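PDB 3QFI: transcriptional regulator from Enterococcus faecalis, which is of undetermined detailed function but belongs to the LytR-CpsA-Psr family, whose members are associated with the bacterial cell envelope. Local coordinates for residues D77-A82 with N93-L98. Sequence-based numbering, arbitrary orientation.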
# COMPACT_ATOMS: atom_id res chain seq x y z
N ASP A 77 12.65 2.37 -14.15
CA ASP A 77 13.38 2.71 -12.94
C ASP A 77 12.74 1.97 -11.78
O ASP A 77 11.82 1.18 -11.99
CB ASP A 77 13.31 4.22 -12.67
CG ASP A 77 14.62 4.78 -12.18
OD1 ASP A 77 15.24 4.18 -11.27
OD2 ASP A 77 15.04 5.85 -12.70
N LYS A 78 13.21 2.21 -10.56
CA LYS A 78 12.60 1.57 -9.40
C LYS A 78 11.34 2.35 -9.08
O LYS A 78 11.36 3.58 -9.09
CB LYS A 78 13.55 1.57 -8.20
CG LYS A 78 14.23 2.89 -7.93
CD LYS A 78 15.19 2.79 -6.76
CE LYS A 78 16.09 1.58 -6.87
NZ LYS A 78 17.01 1.45 -5.71
N LEU A 79 10.24 1.63 -8.84
CA LEU A 79 8.93 2.19 -8.53
C LEU A 79 8.95 3.43 -7.64
O LEU A 79 8.11 4.33 -7.76
CB LEU A 79 8.08 1.11 -7.85
CG LEU A 79 6.78 1.55 -7.17
CD1 LEU A 79 5.77 1.97 -8.22
CD2 LEU A 79 6.24 0.39 -6.35
N ASN A 80 9.90 3.46 -6.73
CA ASN A 80 10.03 4.56 -5.81
C ASN A 80 10.07 5.92 -6.52
O ASN A 80 9.39 6.86 -6.11
CB ASN A 80 11.30 4.35 -5.00
CG ASN A 80 11.32 5.17 -3.76
OD1 ASN A 80 12.38 5.39 -3.17
ND2 ASN A 80 10.14 5.62 -3.33
N HIS A 81 10.87 6.02 -7.59
CA HIS A 81 11.02 7.26 -8.34
C HIS A 81 9.81 7.69 -9.15
O HIS A 81 9.85 8.73 -9.81
CB HIS A 81 12.20 7.16 -9.30
CG HIS A 81 13.50 6.88 -8.64
ND1 HIS A 81 14.63 6.52 -9.35
CD2 HIS A 81 13.87 6.90 -7.34
CE1 HIS A 81 15.63 6.32 -8.51
NE2 HIS A 81 15.19 6.55 -7.28
N ALA A 82 8.75 6.89 -9.14
CA ALA A 82 7.56 7.25 -9.91
C ALA A 82 6.97 8.55 -9.37
O ALA A 82 6.83 9.54 -10.10
CB ALA A 82 6.53 6.14 -9.85
N ASN A 93 -0.38 5.71 -12.35
CA ASN A 93 -0.26 5.02 -13.63
C ASN A 93 0.73 3.86 -13.60
O ASN A 93 0.40 2.77 -14.04
CB ASN A 93 0.12 6.02 -14.74
CG ASN A 93 -1.05 6.91 -15.15
OD1 ASN A 93 -0.98 7.63 -16.14
ND2 ASN A 93 -2.13 6.85 -14.39
N THR A 94 1.93 4.11 -13.07
CA THR A 94 3.00 3.11 -12.95
C THR A 94 2.52 1.88 -12.19
O THR A 94 2.77 0.75 -12.61
CB THR A 94 4.24 3.74 -12.25
OG1 THR A 94 4.96 4.54 -13.20
CG2 THR A 94 5.17 2.68 -11.68
N VAL A 95 1.84 2.10 -11.08
CA VAL A 95 1.30 0.99 -10.31
C VAL A 95 0.19 0.28 -11.12
O VAL A 95 0.11 -0.95 -11.09
CB VAL A 95 0.76 1.47 -8.94
CG1 VAL A 95 0.09 0.33 -8.21
CG2 VAL A 95 1.92 2.01 -8.08
N GLN A 96 -0.66 1.04 -11.83
CA GLN A 96 -1.75 0.47 -12.65
C GLN A 96 -1.23 -0.47 -13.73
O GLN A 96 -1.94 -1.37 -14.16
CB GLN A 96 -2.59 1.55 -13.35
CG GLN A 96 -3.73 2.19 -12.53
CD GLN A 96 -4.73 2.99 -13.40
OE1 GLN A 96 -4.34 3.75 -14.29
NE2 GLN A 96 -6.02 2.83 -13.12
N GLU A 97 -0.00 -0.23 -14.18
CA GLU A 97 0.62 -1.08 -15.20
C GLU A 97 1.30 -2.27 -14.53
O GLU A 97 1.30 -3.38 -15.06
CB GLU A 97 1.65 -0.29 -16.02
CG GLU A 97 1.09 0.57 -17.16
CD GLU A 97 0.40 -0.25 -18.26
OE1 GLU A 97 -0.74 -0.72 -18.05
OE2 GLU A 97 1.01 -0.42 -19.35
N LEU A 98 1.88 -2.04 -13.36
CA LEU A 98 2.57 -3.09 -12.62
C LEU A 98 1.61 -4.18 -12.16
O LEU A 98 1.86 -5.36 -12.37
CB LEU A 98 3.28 -2.49 -11.39
CG LEU A 98 3.97 -3.47 -10.42
CD1 LEU A 98 4.98 -4.32 -11.18
CD2 LEU A 98 4.67 -2.69 -9.33
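L79 brings one branch of its isopropyl end, CD1, against two neighbouring residues of 93-98. The nearer partner is T94, with L79 CD1 3.6 Å from the methyl T94 CG2; V95 follows, its CG2 lying 3.9 Å from the same L79 CD1. Although the L79 CB does not aim at the other segment, CG lies anti to the backbone N (chi1 167°) and the next torsion (chi2 70°) swings CD1 toward T94 and V95, which the leucine meets at a slant. A82, one turn further on, directs its CB at 93-98, beside both branches of the threonine: A82 CB is 4.0 Å from T94 OG1 and 4.1 Å from T94 CG2. In T94, chi1 -78° puts OG1 beside the backbone N, where it bonds to M90 O one turn earlier, and leaves CG2 facing L79; OG1 also has a weak hydrogen bond with V71 N.

The CA atoms of A82 and T94 are 6.9 Å apart, far less than twelve residues of straight helix would span, so helix 80-98 must bend back between them. L79, V95 and L98 pack on L62 of the six-stranded sheet, T94 on T68 and I70 of the two-stranded hairpin. All four touching residues are buried, over 163 Å² in total. With methyls meeting across the contact and the hydroxyl bonded elsewhere, the chemistry implies plain apolar core packing between the two ends of this helical region of the LytR-CpsA-Psr family.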